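Local coordinates for ABC transporter substrate-binding protein (Rhizobium radiobacter, PDB 6TFX), which binds the opine mannopinic acid as the solute-binding protein of an ABC transporter that imports mannityl-opines into the bacterium, at residues 40-45 and 50-55. Numbering follows the deposited sequence.
Sequences VRFAPG and SSIEAD
R41 and E53 face each other as the hydrogen-bonded pair of a short antiparallel beta hairpin, with backbone bonds in both directions: R41 N to E53 O at 2.8 Å and E53 N to R41 O, also 2.8 Å. R41 O additionally receives a CA-H...O contact from I52. Both side chains rise on the same face of the sheet and meet above these bonds. Each CG sits over its own backbone, between N and the carbonyl carbon (chi1 66° for R41, 54° for E53), and the extended chains beyond bring R41 NE to E53 OE2 at 2.8 Å in a salt bridge. NE approaches the anti side of the carboxylate, 27° out of its plane, and R41 NH2 adds a weak bond to the same oxygen. P44 CG lies over one face of the guanidinium, toward its rim, an apolar contact that takes none of its N-H groups.

V40 and I52 touch through their CG2 methyls at 3.6 Å, and I52 CD1 lies over one face of the F42 ring, near its rim. Nearer the turn, A43 N donates to S51 OG at 3.1 Å, while the small A43 CB packs on S51 CB. The S51 hydroxyl in turn donates to N48 O; serine suits the place because it does both at once.

Farther out, D55 OD1 is salt-bridged to R191, while V40 and A54 rest on W60 of strand 57-62. This hairpin of a family 5 solute-binding protein is structural packing away from the ligand site, the F42 side chain lying about 13 Å from the bound opine. R191 also approaches R41, so the carboxylates of E53 and D55 probably offset two neighbouring positive charges, E53 by direct bonds to R41 and D55, bonded to R191, acting on R41 through charge alone.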
ATOM      1  N   VAL A  40       4.320 -17.586   4.746  1.00 14.34           N
ATOM      2  CA  VAL A  40       5.508 -16.989   5.405  1.00 14.25           C
ATOM      3  C   VAL A  40       5.151 -15.563   5.797  1.00 17.28           C
ATOM      4  O   VAL A  40       4.115 -15.053   5.371  1.00 18.00           O
ATOM      5  CB  VAL A  40       6.763 -17.053   4.481  1.00 17.68           C
ATOM      6  CG1 VAL A  40       7.130 -18.497   4.153  1.00 17.63           C
ATOM      7  CG2 VAL A  40       6.545 -16.272   3.174  1.00 16.95           C
ATOM      8  N   ARG A  41       6.012 -14.884   6.579  1.00 14.64           N
ATOM      9  CA  ARG A  41       5.617 -13.533   6.917  1.00 15.00           C
ATOM     10  C   ARG A  41       6.827 -12.669   7.067  1.00 17.59           C
ATOM     11  O   ARG A  41       7.907 -13.172   7.351  1.00 16.35           O
ATOM     12  CB  ARG A  41       4.844 -13.531   8.254  1.00 15.27           C
ATOM     13  CG  ARG A  41       5.717 -13.940   9.471  1.00 15.47           C
ATOM     14  CD  ARG A  41       4.968 -13.609  10.738  1.00 19.90           C
ATOM     15  NE  ARG A  41       5.727 -13.904  11.947  1.00 20.05           N
ATOM     16  CZ  ARG A  41       5.253 -13.677  13.164  1.00 27.30           C
ATOM     17  NH1 ARG A  41       4.043 -13.138  13.324  1.00 20.94           N
ATOM     18  NH2 ARG A  41       5.981 -13.981  14.233  1.00 24.14           N
ATOM     19  N   PHE A  42       6.638 -11.371   6.944  1.00 15.89           N
ATOM     20  CA  PHE A  42       7.687 -10.422   7.291  1.00 14.57           C
ATOM     21  C   PHE A  42       7.848 -10.552   8.827  1.00 16.84           C
ATOM     22  O   PHE A  42       6.874 -10.831   9.537  1.00 18.22           O
ATOM     23  CB  PHE A  42       7.181  -9.003   7.021  1.00 16.32           C
ATOM     24  CG  PHE A  42       7.254  -8.680   5.554  1.00 17.20           C
ATOM     25  CD1 PHE A  42       6.228  -9.058   4.690  1.00 19.88           C
ATOM     26  CD2 PHE A  42       8.307  -7.939   5.048  1.00 19.35           C
ATOM     27  CE1 PHE A  42       6.311  -8.772   3.316  1.00 20.11           C
ATOM     28  CE2 PHE A  42       8.384  -7.641   3.680  1.00 20.65           C
ATOM     29  CZ  PHE A  42       7.402  -8.087   2.824  1.00 17.30           C
ATOM     30  N   ALA A  43       9.062 -10.336   9.351  1.00 15.17           N
ATOM     31  CA  ALA A  43       9.211 -10.352  10.801  1.00 16.83           C
ATOM     32  C   ALA A  43       8.376  -9.204  11.352  1.00 18.14           C
ATOM     33  O   ALA A  43       8.406  -8.099  10.784  1.00 17.53           O
ATOM     34  CB  ALA A  43      10.672 -10.108  11.170  1.00 17.92           C
ATOM     35  N   PRO A  44       7.657  -9.418  12.468  1.00 16.62           N
ATOM     36  CA  PRO A  44       6.904  -8.303  13.071  1.00 16.34           C
ATOM     37  C   PRO A  44       7.835  -7.105  13.308  1.00 17.96           C
ATOM     38  O   PRO A  44       8.944  -7.253  13.866  1.00 16.80           O
ATOM     39  CB  PRO A  44       6.394  -8.895  14.383  1.00 18.67           C
ATOM     40  CG  PRO A  44       6.253 -10.386  14.071  1.00 21.87           C
ATOM     41  CD  PRO A  44       7.479 -10.672  13.224  1.00 18.27           C
ATOM     42  N   GLY A  45       7.397  -5.945  12.832  1.00 16.03           N
ATOM     43  CA  GLY A  45       8.173  -4.716  12.940  1.00 17.09           C
ATOM     44  C   GLY A  45       9.125  -4.445  11.792  1.00 18.26           C
ATOM     45  O   GLY A  45       9.821  -3.424  11.798  1.00 16.34           O
ATOM     46  N   SER A  50      13.955  -9.144   3.466  1.00 16.06           N
ATOM     47  CA  SER A  50      15.100  -9.868   4.033  1.00 15.71           C
ATOM     48  C   SER A  50      14.711 -10.585   5.336  1.00 19.02           C
ATOM     49  O   SER A  50      15.328 -11.585   5.714  1.00 20.72           O
ATOM     50  CB  SER A  50      16.232  -8.900   4.359  1.00 20.00           C
ATOM     51  OG  SER A  50      15.855  -7.988   5.387  1.00 21.57           O
ATOM     52  N   SER A  51      13.695 -10.046   6.033  1.00 15.37           N
ATOM     53  CA  SER A  51      13.270 -10.564   7.337  1.00 16.05           C
ATOM     54  C   SER A  51      12.285 -11.747   7.266  1.00 17.51           C
ATOM     55  O   SER A  51      11.861 -12.228   8.316  1.00 17.62           O
ATOM     56  CB  SER A  51      12.608  -9.436   8.125  1.00 17.32           C
ATOM     57  OG  SER A  51      11.305  -9.194   7.626  1.00 18.00           O
ATOM     58  N   ILE A  52      11.856 -12.141   6.065  1.00 14.30           N
ATOM     59  CA  ILE A  52      10.789 -13.136   5.931  1.00 14.78           C
ATOM     60  C   ILE A  52      11.129 -14.423   6.659  1.00 18.72           C
ATOM     61  O   ILE A  52      12.267 -14.915   6.605  1.00 18.91           O
ATOM     62  CB  ILE A  52      10.379 -13.320   4.458  1.00 17.66           C
ATOM     63  CG1 ILE A  52       9.582 -12.062   4.021  1.00 18.10           C
ATOM     64  CG2 ILE A  52       9.517 -14.572   4.275  1.00 18.56           C
ATOM     65  CD1 ILE A  52       9.375 -11.880   2.533  1.00 22.44           C
ATOM     66  N   GLU A  53      10.128 -14.920   7.417  1.00 17.31           N
ATOM     67  CA  GLU A  53      10.269 -16.092   8.285  1.00 16.55           C
ATOM     68  C   GLU A  53       9.016 -16.988   8.183  1.00 19.13           C
ATOM     69  O   GLU A  53       8.000 -16.574   7.627  1.00 17.88           O
ATOM     70  CB  GLU A  53      10.470 -15.639   9.747  1.00 18.04           C
ATOM     71  CG  GLU A  53       9.399 -14.691  10.273  1.00 22.59           C
ATOM     72  CD  GLU A  53       9.519 -14.224  11.717  1.00 29.57           C
ATOM     73  OE1 GLU A  53      10.606 -13.751  12.127  1.00 26.28           O
ATOM     74  OE2 GLU A  53       8.502 -14.313  12.440  1.00 28.44           O
ATOM     75  N   ALA A  54       9.069 -18.183   8.783  1.00 18.45           N
ATOM     76  CA  ALA A  54       7.927 -19.113   8.749  1.00 19.55           C
ATOM     77  C   ALA A  54       6.632 -18.511   9.364  1.00 21.71           C
ATOM     78  O   ALA A  54       6.692 -17.778  10.357  1.00 20.60           O
ATOM     79  CB  ALA A  54       8.283 -20.375   9.515  1.00 21.44           C
ATOM     80  N   ASP A  55       5.462 -18.876   8.809  1.00 18.19           N
ATOM     81  CA  ASP A  55       4.150 -18.464   9.369  1.00 16.67           C
ATOM     82  C   ASP A  55       3.309 -19.763   9.327  1.00 20.46           C
ATOM     83  O   ASP A  55       3.622 -20.691  10.078  1.00 20.63           O
ATOM     84  CB  ASP A  55       3.504 -17.304   8.580  1.00 17.88           C
ATOM     85  CG  ASP A  55       2.431 -16.507   9.328  1.00 23.47           C
ATOM     86  OD1 ASP A  55       2.348 -16.639  10.575  1.00 25.46           O
ATOM     87  OD2 ASP A  55       1.673 -15.733   8.662  1.00 21.96           O
TER